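Local coordinates for fatty acid-binding protein TM_1468 (Thermotoga maritima, PDB 1VPV) that binds long-chain fatty acids such as palmitate and may take part in lipid transport or fatty acid metabolism, at residues V19-D24 with E50-E55; D34-P39 with K84-K89; D169-F174 with R233-E238; N260-S265 with V289-E294. All coordinates share one frame; numbering follows the deposited sequence.

Contact 1 (V19-D24 with E50-E55)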
# COMPACT_ATOMS: atom_id res chain seq x y z
N VAL A 19 8.05 -2.06 6.29
CA VAL A 19 6.81 -2.43 5.55
C VAL A 19 7.23 -3.46 4.50
O VAL A 19 8.41 -3.66 4.24
CB VAL A 19 6.11 -1.22 4.88
CG1 VAL A 19 5.76 -0.13 5.94
CG2 VAL A 19 6.99 -0.62 3.76
N ASP A 20 6.25 -4.12 3.91
CA ASP A 20 6.50 -5.03 2.81
C ASP A 20 6.37 -4.28 1.49
O ASP A 20 5.88 -3.15 1.45
CB ASP A 20 5.57 -6.22 2.91
CG ASP A 20 4.12 -5.87 2.68
OD1 ASP A 20 3.76 -5.47 1.53
OD2 ASP A 20 3.34 -6.02 3.65
N SER A 21 6.85 -4.91 0.40
CA SER A 21 6.92 -4.22 -0.90
C SER A 21 5.54 -3.80 -1.44
O SER A 21 5.45 -2.87 -2.25
CB SER A 21 7.60 -5.10 -1.92
OG SER A 21 6.88 -6.29 -2.07
N THR A 22 4.49 -4.47 -1.00
CA THR A 22 3.12 -4.10 -1.36
C THR A 22 2.63 -2.79 -0.72
O THR A 22 1.56 -2.35 -1.03
CB THR A 22 2.09 -5.20 -0.98
OG1 THR A 22 1.84 -5.19 0.41
CG2 THR A 22 2.61 -6.55 -1.35
N ALA A 23 3.41 -2.21 0.19
CA ALA A 23 3.14 -0.87 0.71
C ALA A 23 3.41 0.27 -0.29
O ALA A 23 2.94 1.40 -0.07
CB ALA A 23 3.94 -0.61 2.02
N ASP A 24 4.18 -0.02 -1.35
CA ASP A 24 4.49 0.97 -2.39
C ASP A 24 4.93 2.28 -1.73
O ASP A 24 4.42 3.36 -2.04
CB ASP A 24 3.27 1.22 -3.28
CG ASP A 24 2.78 -0.04 -4.00
OD1 ASP A 24 3.59 -0.96 -4.24
OD2 ASP A 24 1.56 -0.09 -4.35
N GLU A 50 11.32 -12.93 -9.58
CA GLU A 50 12.01 -11.67 -9.24
C GLU A 50 11.50 -11.07 -7.96
O GLU A 50 10.33 -11.25 -7.61
CB GLU A 50 11.95 -10.62 -10.34
CG GLU A 50 10.59 -10.30 -10.85
CD GLU A 50 10.67 -9.41 -12.06
OE1 GLU A 50 11.14 -8.27 -11.91
OE2 GLU A 50 10.30 -9.85 -13.17
N PRO A 51 12.39 -10.43 -7.20
CA PRO A 51 11.90 -9.73 -6.02
C PRO A 51 11.35 -8.32 -6.32
O PRO A 51 11.72 -7.69 -7.32
CB PRO A 51 13.10 -9.74 -5.09
CG PRO A 51 14.31 -9.81 -6.03
CD PRO A 51 13.85 -10.40 -7.31
N ASP A 52 10.42 -7.86 -5.47
CA ASP A 52 9.79 -6.53 -5.57
C ASP A 52 10.64 -5.52 -4.80
O ASP A 52 10.28 -5.10 -3.69
CB ASP A 52 8.35 -6.65 -5.04
CG ASP A 52 7.48 -5.40 -5.30
OD1 ASP A 52 7.93 -4.40 -5.87
OD2 ASP A 52 6.29 -5.40 -4.91
N GLU A 53 11.79 -5.13 -5.36
CA GLU A 53 12.70 -4.18 -4.68
C GLU A 53 12.23 -2.74 -4.87
O GLU A 53 11.88 -2.37 -5.99
CB GLU A 53 14.11 -4.27 -5.26
CG GLU A 53 14.85 -5.57 -5.02
CD GLU A 53 15.33 -5.79 -3.59
OE1 GLU A 53 15.21 -4.89 -2.72
OE2 GLU A 53 15.85 -6.90 -3.34
N ARG A 54 12.26 -1.93 -3.81
CA ARG A 54 11.85 -0.53 -3.91
C ARG A 54 12.99 0.30 -4.43
O ARG A 54 13.62 1.02 -3.67
CB ARG A 54 11.40 0.10 -2.57
CG ARG A 54 10.05 -0.24 -2.09
CD ARG A 54 8.91 -0.01 -3.10
NE ARG A 54 8.38 1.36 -3.22
CZ ARG A 54 7.43 1.69 -4.10
NH1 ARG A 54 6.95 0.77 -4.93
NH2 ARG A 54 6.98 2.92 -4.20
N GLU A 55 13.17 0.25 -5.73
CA GLU A 55 14.22 0.94 -6.41
C GLU A 55 13.57 1.45 -7.70
O GLU A 55 12.99 0.66 -8.43
CB GLU A 55 15.34 -0.06 -6.67
CG GLU A 55 16.07 0.07 -8.01
CD GLU A 55 17.03 1.22 -8.05
OE1 GLU A 55 17.97 1.21 -7.24
OE2 GLU A 55 16.85 2.13 -8.89
O HOH W 1 7.06 -2.16 -4.12
O HOH W 2 4.07 -3.66 -4.92
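S21 turns OG into the tight position between its own backbone N and carbonyl carbon (chi1 60°), and D52 swings CG to the side opposite its backbone N (chi1 -170°); together these rotations bring the hydroxyl over the carboxylate. In this DegV-family fold the pair ties a 3-10 turn, S21 to A23, at the end of strand 15-20 to the loop that leaves strand 49-51. S21 OG donates to D52 OD2 at 3.0 Å, coming from above the carboxylate plane, 51° out of it. S21 OG also accepts a hydrogen bond from the backbone N of L40, so the hydroxyl is gripped twice, while D52 OD1 accepts one from the backbone N of K278.

R54 makes the second half of the contact. Its chain bends at chi2 and chi3 and lays the guanidinium flat over the D24 backbone, with D24 CA 3.4 Å above the plane and over its centre. The charged ends meet less directly: D24 OD1 and R54 NH1 are a long ion pair at 3.8 Å, with the oxygen well out of the guanidinium plane. Stronger polar partners lie nearby, V25 O for R54 NH2 and S134 OG for D24 OD2.

The turn also borders the lipid site, the T22 side chain lying about 5 Å from the bound palmitate. Two waters fill in the polar network. Water 1 joins S21 O, D52 OD1 and R54 NH1, accepting from R54 NH1 at 3.0 Å. Water 2 sits between the two acidic side chains, 2.8 Å from D24 OD1 and 2.8 Å from D52 OD2.

Contact 2 (D34-P39 with K84-K89)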
# COMPACT_ATOMS: atom_id res chain seq x y z
N ASP A 34 13.14 6.54 8.16
CA ASP A 34 13.83 5.27 8.49
C ASP A 34 12.86 4.04 8.38
O ASP A 34 12.61 3.29 9.34
CB ASP A 34 14.51 5.37 9.87
CG ASP A 34 15.48 4.19 10.13
OD1 ASP A 34 15.83 3.50 9.15
OD2 ASP A 34 15.90 3.96 11.29
N ILE A 35 12.29 3.90 7.19
CA ILE A 35 11.41 2.82 6.87
C ILE A 35 12.10 1.97 5.78
O ILE A 35 12.55 2.49 4.77
CB ILE A 35 10.07 3.34 6.33
CG1 ILE A 35 9.32 4.14 7.40
CG2 ILE A 35 9.21 2.20 5.80
CD1 ILE A 35 8.17 4.94 6.83
N ASP A 36 12.15 0.66 6.01
CA ASP A 36 12.71 -0.30 5.09
C ASP A 36 11.56 -1.04 4.44
O ASP A 36 10.46 -1.13 5.01
CB ASP A 36 13.56 -1.28 5.89
CG ASP A 36 14.59 -2.03 5.03
OD1 ASP A 36 14.66 -1.82 3.80
OD2 ASP A 36 15.32 -2.85 5.64
N SER A 37 11.83 -1.61 3.27
CA SER A 37 10.87 -2.37 2.50
C SER A 37 11.36 -3.82 2.30
O SER A 37 12.47 -4.03 1.83
CB SER A 37 10.66 -1.69 1.14
OG SER A 37 9.51 -2.22 0.51
N ILE A 38 10.55 -4.81 2.69
CA ILE A 38 10.93 -6.21 2.47
C ILE A 38 10.21 -6.73 1.22
O ILE A 38 9.01 -6.62 1.13
CB ILE A 38 10.67 -7.13 3.69
CG1 ILE A 38 11.04 -8.57 3.36
CG2 ILE A 38 9.21 -7.06 4.19
CD1 ILE A 38 11.02 -9.49 4.57
N PRO A 39 10.97 -7.27 0.25
CA PRO A 39 10.36 -7.69 -1.02
C PRO A 39 9.45 -8.92 -0.91
O PRO A 39 9.82 -9.93 -0.30
CB PRO A 39 11.56 -8.02 -1.93
CG PRO A 39 12.79 -7.66 -1.17
CD PRO A 39 12.43 -7.51 0.27
N LYS A 84 13.24 -13.15 9.35
CA LYS A 84 14.26 -13.39 10.37
C LYS A 84 15.54 -12.64 10.03
O LYS A 84 16.11 -11.97 10.88
CB LYS A 84 14.65 -14.88 10.47
CG LYS A 84 14.00 -15.67 11.57
CD LYS A 84 14.70 -17.03 11.77
CE LYS A 84 16.12 -16.90 12.39
NZ LYS A 84 16.72 -18.21 12.84
N LYS A 85 16.00 -12.78 8.80
CA LYS A 85 17.27 -12.16 8.40
C LYS A 85 17.23 -10.64 8.56
O LYS A 85 18.14 -10.08 9.15
CB LYS A 85 17.68 -12.59 6.98
CG LYS A 85 18.11 -14.07 6.92
CD LYS A 85 18.63 -14.51 5.55
N ARG A 86 16.18 -10.00 8.08
CA ARG A 86 16.00 -8.56 8.31
C ARG A 86 15.99 -8.20 9.81
O ARG A 86 16.71 -7.27 10.22
CB ARG A 86 14.71 -8.02 7.67
CG ARG A 86 14.63 -8.16 6.16
CD ARG A 86 14.76 -6.84 5.42
NE ARG A 86 14.87 -7.05 3.96
CZ ARG A 86 14.95 -6.08 3.06
NH1 ARG A 86 14.93 -4.81 3.43
NH2 ARG A 86 15.05 -6.37 1.78
N TYR A 87 15.21 -8.92 10.61
CA TYR A 87 15.11 -8.63 12.05
C TYR A 87 16.50 -8.64 12.71
O TYR A 87 16.85 -7.74 13.47
CB TYR A 87 14.23 -9.66 12.79
CG TYR A 87 12.76 -9.69 12.37
CD1 TYR A 87 12.18 -8.65 11.66
CD2 TYR A 87 11.93 -10.76 12.74
CE1 TYR A 87 10.83 -8.68 11.30
CE2 TYR A 87 10.57 -10.78 12.41
CZ TYR A 87 10.03 -9.75 11.68
OH TYR A 87 8.70 -9.78 11.33
N LEU A 88 17.26 -9.69 12.40
CA LEU A 88 18.61 -9.86 12.91
C LEU A 88 19.56 -8.79 12.42
O LEU A 88 20.42 -8.35 13.18
CB LEU A 88 19.17 -11.22 12.51
CG LEU A 88 18.45 -12.37 13.19
CD1 LEU A 88 18.97 -13.68 12.59
CD2 LEU A 88 18.64 -12.36 14.72
N LYS A 89 19.41 -8.36 11.16
CA LYS A 89 20.22 -7.27 10.66
C LYS A 89 19.96 -5.99 11.45
O LYS A 89 20.89 -5.27 11.79
CB LYS A 89 19.99 -7.05 9.17
CG LYS A 89 20.65 -5.78 8.60
CD LYS A 89 20.29 -5.66 7.10
CE LYS A 89 19.74 -4.29 6.72
NZ LYS A 89 20.79 -3.24 6.77
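Strand 35-38, which carries D36 and I38, and helix 84-89, which carries R86, run nearly antiparallel, their axes at 157° and 10.7 Å apart at closest approach. The nearest CA atoms, of I38 and R86, are 8.1 Å apart, so a long side chain is needed to span the gap, and R86 supplies it. A bend at chi2 (-109°) in an otherwise extended chain delivers its guanidinium to the strand. There R86 NH1 forms a salt bridge with D36 OD2 at 3.0 Å; the carboxylate stands at the guanidinium edge, its plane turned 48° from that of the arginine. One guanidinium face lies against the strand backbone, with I38 CA 4.1 Å above its centre and S37 O over the same face, too poorly angled for a hydrogen bond. P39 CD comes to 3.2 Å from R86 NH2, and farther back along the side chain R86 CG packs on I38 CD1 at 4.2 Å.

D36 has its own bracing: OD1 accepts S37 N at 2.9 Å, and OD2 is also hydrogen-bonded to Y90 OH, from the same helix as R86. The link thus combines one ion pair with packing of a flat cation on the strand, in a partly buried place.

Contact 3 (D169-F174 with R233-E238). With PLM (palmitic acid), chain D.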
# COMPACT_ATOMS: atom_id res chain seq x y z
N ASP A 169 -9.49 6.13 9.51
CA ASP A 169 -8.70 7.30 9.14
C ASP A 169 -7.69 7.02 8.05
O ASP A 169 -7.09 7.95 7.50
CB ASP A 169 -7.89 7.77 10.36
CG ASP A 169 -8.74 8.45 11.42
OD1 ASP A 169 -9.85 8.90 11.10
OD2 ASP A 169 -8.28 8.52 12.58
N PHE A 170 -7.41 5.74 7.80
CA PHE A 170 -6.58 5.33 6.64
C PHE A 170 -7.43 4.55 5.63
O PHE A 170 -8.03 3.55 5.98
CB PHE A 170 -5.40 4.50 7.08
CG PHE A 170 -4.65 5.10 8.25
CD1 PHE A 170 -3.85 6.22 8.08
CD2 PHE A 170 -4.75 4.55 9.51
CE1 PHE A 170 -3.18 6.75 9.12
CE2 PHE A 170 -4.06 5.09 10.57
CZ PHE A 170 -3.28 6.18 10.39
N LYS A 171 -7.48 5.04 4.40
CA LYS A 171 -8.31 4.47 3.34
C LYS A 171 -7.48 4.17 2.11
O LYS A 171 -6.46 4.82 1.84
CB LYS A 171 -9.40 5.48 2.97
CG LYS A 171 -10.18 5.96 4.19
CD LYS A 171 -11.25 6.87 3.78
CE LYS A 171 -12.04 7.32 4.98
NZ LYS A 171 -12.76 6.16 5.56
N ALA A 172 -7.91 3.15 1.38
CA ALA A 172 -7.32 2.80 0.07
C ALA A 172 -8.46 2.70 -0.95
O ALA A 172 -9.41 1.91 -0.76
CB ALA A 172 -6.57 1.50 0.17
N ILE A 173 -8.39 3.54 -1.98
CA ILE A 173 -9.45 3.74 -2.98
C ILE A 173 -8.78 3.86 -4.36
O ILE A 173 -7.84 4.64 -4.54
CB ILE A 173 -10.27 5.00 -2.64
CG1 ILE A 173 -10.90 4.86 -1.23
CG2 ILE A 173 -11.33 5.29 -3.70
CD1 ILE A 173 -11.60 6.10 -0.71
N PHE A 174 -9.23 3.09 -5.35
CA PHE A 174 -8.52 3.03 -6.64
C PHE A 174 -9.41 2.52 -7.76
O PHE A 174 -10.51 1.98 -7.51
CB PHE A 174 -7.23 2.16 -6.53
CG PHE A 174 -7.49 0.68 -6.30
CD1 PHE A 174 -7.93 0.21 -5.05
CD2 PHE A 174 -7.26 -0.25 -7.31
CE1 PHE A 174 -8.14 -1.19 -4.80
CE2 PHE A 174 -7.46 -1.61 -7.10
CZ PHE A 174 -7.91 -2.09 -5.83
N ARG A 233 -16.13 10.50 0.22
CA ARG A 233 -17.05 11.46 0.76
C ARG A 233 -18.18 10.79 1.56
O ARG A 233 -18.93 11.46 2.26
CB ARG A 233 -17.62 12.30 -0.37
CG ARG A 233 -18.25 13.60 0.09
CD ARG A 233 -18.95 14.35 -1.04
NE ARG A 233 -18.19 14.30 -2.29
CZ ARG A 233 -18.72 14.48 -3.50
NH1 ARG A 233 -20.02 14.74 -3.65
NH2 ARG A 233 -17.94 14.39 -4.58
N GLU A 234 -18.32 9.48 1.45
CA GLU A 234 -19.35 8.79 2.18
C GLU A 234 -19.16 8.89 3.68
O GLU A 234 -20.15 8.88 4.40
CB GLU A 234 -19.48 7.33 1.75
CG GLU A 234 -20.11 7.20 0.38
CD GLU A 234 -20.23 5.76 -0.10
OE1 GLU A 234 -19.95 4.82 0.69
OE2 GLU A 234 -20.60 5.57 -1.27
N ASP A 235 -17.92 9.00 4.15
CA ASP A 235 -17.68 9.14 5.61
C ASP A 235 -16.78 10.31 6.04
O ASP A 235 -16.48 10.43 7.23
CB ASP A 235 -17.12 7.84 6.21
CG ASP A 235 -15.64 7.63 5.88
OD1 ASP A 235 -15.21 8.02 4.77
OD2 ASP A 235 -14.92 7.06 6.75
N THR A 236 -16.39 11.16 5.10
CA THR A 236 -15.43 12.24 5.34
C THR A 236 -15.92 13.48 4.59
O THR A 236 -15.73 13.60 3.39
CB THR A 236 -14.01 11.80 4.87
OG1 THR A 236 -13.67 10.55 5.48
CG2 THR A 236 -12.92 12.83 5.25
N PRO A 237 -16.60 14.40 5.31
CA PRO A 237 -17.23 15.55 4.61
C PRO A 237 -16.27 16.40 3.79
O PRO A 237 -15.12 16.53 4.14
CB PRO A 237 -17.84 16.40 5.75
CG PRO A 237 -17.85 15.49 6.99
CD PRO A 237 -16.79 14.41 6.77
N GLU A 238 -16.75 16.99 2.71
CA GLU A 238 -15.93 17.91 1.92
C GLU A 238 -15.31 19.01 2.82
O GLU A 238 -15.92 19.50 3.76
CB GLU A 238 -16.73 18.50 0.73
CG GLU A 238 -16.22 19.90 0.26
CD GLU A 238 -16.66 20.31 -1.15
OE1 GLU A 238 -17.12 19.44 -1.94
OE2 GLU A 238 -16.52 21.53 -1.45
C1 PLM D . 1.10 -12.24 -1.87
O1 PLM D . 1.16 -12.68 -0.68
O2 PLM D . 1.33 -12.99 -2.87
C2 PLM D . 0.78 -10.78 -2.07
C3 PLM D . -0.66 -10.59 -2.49
C4 PLM D . -0.92 -9.12 -2.82
C5 PLM D . -2.35 -8.96 -3.31
C6 PLM D . -2.69 -7.54 -3.67
C7 PLM D . -4.13 -7.36 -4.10
C8 PLM D . -4.33 -6.04 -4.82
C9 PLM D . -4.33 -4.87 -3.87
CA PLM D . -4.45 -3.54 -4.58
CB PLM D . -4.60 -2.40 -3.59
CC PLM D . -4.42 -1.06 -4.28
CD PLM D . -4.73 0.14 -3.35
CE PLM D . -4.34 1.47 -3.97
CF PLM D . -4.81 2.65 -3.14
CG PLM D . -3.85 3.00 -2.00
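K171 NZ donates to D235 OD2 at 2.6 Å in a short salt bridge, arriving on the syn side of the carboxylate and 18° out of its plane. The lysine is extended until its last torsion, where a bend (chi4 -66°) turns the ammonium into the acid; the two side chains come from opposite directions. Each end has a second partner: R298 NH1 also pairs with D235 OD2, and K171 NZ bonds to K168 O. The oxygen thus has two cationic partners, which would probably favour its ionised form. T236 OG1 gives a weak bond to D235 OD1 at 3.0 Å that may help to steady the carboxylate, while K171 CE rests 3.7 Å from T236 OG1.

Farther along the same strand the chemistry becomes apolar. The palmitate tail crosses the F174 ring, with PLM CC 3.7 Å above the centre of one face, and its terminal carbon CG lies 3.8 Å from A172 CB. The head of the lipid is held elsewhere, by T75 and S108.

Strand 170-176 runs between strands 201-208 and 289-295 in its sheet. Helix 220-232 packs on it through L232 against K171 and L228 against I173, and the D235 loop connects that helix to strand 241-248.

Contact 4 (N260-S265 with V289-E294). With PLM (palmitic acid), chain D.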
# COMPACT_ATOMS: atom_id res chain seq x y z
N ASN A 260 -5.33 16.54 -8.32
CA ASN A 260 -5.94 17.80 -8.66
C ASN A 260 -7.43 17.85 -8.33
O ASN A 260 -7.91 18.81 -7.76
CB ASN A 260 -5.70 18.11 -10.15
CG ASN A 260 -4.29 18.66 -10.41
OD1 ASN A 260 -3.54 18.90 -9.47
ND2 ASN A 260 -3.95 18.88 -11.67
N THR A 261 -8.18 16.82 -8.69
CA THR A 261 -9.59 16.86 -8.43
C THR A 261 -9.83 16.77 -6.95
O THR A 261 -10.74 17.40 -6.47
CB THR A 261 -10.32 15.76 -9.12
OG1 THR A 261 -10.08 15.90 -10.52
CG2 THR A 261 -11.85 15.86 -8.83
N LEU A 262 -9.00 16.01 -6.24
CA LEU A 262 -9.15 15.87 -4.80
C LEU A 262 -9.08 17.23 -4.12
O LEU A 262 -9.87 17.51 -3.22
CB LEU A 262 -8.09 14.94 -4.22
CG LEU A 262 -8.27 14.56 -2.74
CD1 LEU A 262 -9.63 14.00 -2.40
CD2 LEU A 262 -7.21 13.58 -2.31
N ARG A 263 -8.18 18.11 -4.59
CA ARG A 263 -8.03 19.46 -3.98
C ARG A 263 -9.23 20.37 -4.13
O ARG A 263 -9.43 21.23 -3.32
CB ARG A 263 -6.82 20.19 -4.55
CG ARG A 263 -5.51 19.64 -4.03
CD ARG A 263 -4.40 20.32 -4.74
NE ARG A 263 -3.16 19.61 -4.51
CZ ARG A 263 -2.43 19.75 -3.40
NH1 ARG A 263 -2.78 20.58 -2.42
NH2 ARG A 263 -1.32 19.05 -3.29
N LYS A 264 -10.03 20.19 -5.16
CA LYS A 264 -11.21 21.02 -5.33
C LYS A 264 -12.14 20.86 -4.15
O LYS A 264 -12.93 21.74 -3.88
CB LYS A 264 -11.97 20.68 -6.62
CG LYS A 264 -11.18 21.03 -7.86
CD LYS A 264 -11.91 20.71 -9.15
CE LYS A 264 -10.94 20.67 -10.30
NZ LYS A 264 -11.65 20.74 -11.58
N SER A 265 -12.07 19.75 -3.42
CA SER A 265 -12.98 19.60 -2.32
C SER A 265 -12.41 19.16 -0.98
O SER A 265 -13.16 19.00 -0.03
CB SER A 265 -14.16 18.74 -2.74
OG SER A 265 -13.77 17.78 -3.66
N VAL A 289 -4.89 3.66 -11.10
CA VAL A 289 -4.73 4.93 -10.40
C VAL A 289 -5.53 4.91 -9.09
O VAL A 289 -6.68 4.47 -9.04
CB VAL A 289 -5.19 6.12 -11.31
CG1 VAL A 289 -5.50 7.38 -10.52
CG2 VAL A 289 -4.15 6.41 -12.32
N GLY A 290 -4.92 5.39 -8.01
CA GLY A 290 -5.63 5.38 -6.75
C GLY A 290 -5.03 6.33 -5.77
O GLY A 290 -4.03 7.02 -6.08
N PHE A 291 -5.62 6.38 -4.57
CA PHE A 291 -4.93 7.03 -3.49
C PHE A 291 -5.10 6.35 -2.16
O PHE A 291 -6.12 5.71 -1.90
CB PHE A 291 -5.24 8.53 -3.41
CG PHE A 291 -6.69 8.93 -3.56
CD1 PHE A 291 -7.73 8.13 -3.15
CD2 PHE A 291 -6.99 10.18 -4.05
CE1 PHE A 291 -9.04 8.56 -3.30
CE2 PHE A 291 -8.30 10.60 -4.20
CZ PHE A 291 -9.31 9.80 -3.82
N GLY A 292 -4.05 6.46 -1.34
CA GLY A 292 -4.11 6.17 0.09
C GLY A 292 -4.40 7.50 0.74
O GLY A 292 -3.72 8.48 0.45
N ILE A 293 -5.40 7.55 1.61
CA ILE A 293 -5.82 8.76 2.26
C ILE A 293 -5.70 8.62 3.78
O ILE A 293 -6.10 7.60 4.32
CB ILE A 293 -7.31 9.07 1.94
CG1 ILE A 293 -7.55 9.24 0.43
CG2 ILE A 293 -7.78 10.26 2.71
CD1 ILE A 293 -7.08 10.50 -0.15
N GLU A 294 -5.16 9.66 4.44
CA GLU A 294 -5.20 9.85 5.89
C GLU A 294 -6.06 11.05 6.23
O GLU A 294 -5.75 12.18 5.85
CB GLU A 294 -3.80 10.09 6.49
CG GLU A 294 -3.83 10.47 8.01
CD GLU A 294 -2.49 10.98 8.57
OE1 GLU A 294 -1.51 11.06 7.78
OE2 GLU A 294 -2.40 11.30 9.80
C1 PLM D . 1.10 -12.24 -1.87
O1 PLM D . 1.16 -12.68 -0.68
O2 PLM D . 1.33 -12.99 -2.87
C2 PLM D . 0.78 -10.78 -2.07
C3 PLM D . -0.66 -10.59 -2.49
C4 PLM D . -0.92 -9.12 -2.82
C5 PLM D . -2.35 -8.96 -3.31
C6 PLM D . -2.69 -7.54 -3.67
C7 PLM D . -4.13 -7.36 -4.10
C8 PLM D . -4.33 -6.04 -4.82
C9 PLM D . -4.33 -4.87 -3.87
CA PLM D . -4.45 -3.54 -4.58
CB PLM D . -4.60 -2.40 -3.59
CC PLM D . -4.42 -1.06 -4.28
CD PLM D . -4.73 0.14 -3.35
CE PLM D . -4.34 1.47 -3.97
CF PLM D . -4.81 2.65 -3.14
CG PLM D . -3.85 3.00 -2.00
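One leucine makes the whole contact from the 260-265 side: L262, on helix 252-263, meets two residues of strand 289-295 chiefly through one methyl, CD2. L262 CD2 is 3.7 Å from F291 CE2 and 3.8 Å from I293 CD1. With CG anti to the backbone N (chi1 -172°), the leucine carries its branch toward the sheet, where CD2 approaches the F291 ring obliquely and the side chain meets the isoleucine tip to tip. The other methyl, L262 CD1, approaches F291 CE2 less closely, at 4.1 Å. Within the strand, I293 CD1 stands 3.7 Å above the F291 ring plane, over its centre. The three side chains form a compact, buried and wholly apolar cluster.

The strand backbone also reaches the lipid. The terminal carbon of palmitate, PLM CG, lies 3.5 Å from G292 N and 3.5 Å from F291 O, so the chain end of the fatty acid stops against peptide atoms near the glycine.

Strand 289-295 is flanked in its sheet by strands 170-176 and 241-248. V244 of the latter touches all three residues of the cluster. Helix 220-232 adds I229 on F291 and L232 on L262, so that helices 220-232 and 252-263 share this apolar layer against the sheet.

How the contacts relate
Contacts 1 and 2 involve strands of the sheet containing 15-20, 35-43 and 49-51, and contacts 3 and 4 strands of the other six-stranded sheet, across the chain's centre. Within each pair the strands are joined by probable backbone hydrogen bonds: V19 N to D36 O at 2.9 Å, and F291 N to I173 O at 2.8 Å. Burial and chemistry do not run together. Contact 1 is buried yet polar, with two bound waters, whereas contact 4 is buried and wholly apolar; contacts 2 and 3, partly buried, rest on salt bridges. Arginine lies flat on backbone in both contacts 1 and 2. The palmitate tail reaches the strands of contacts 3 and 4, and contact 1 borders the same lipid.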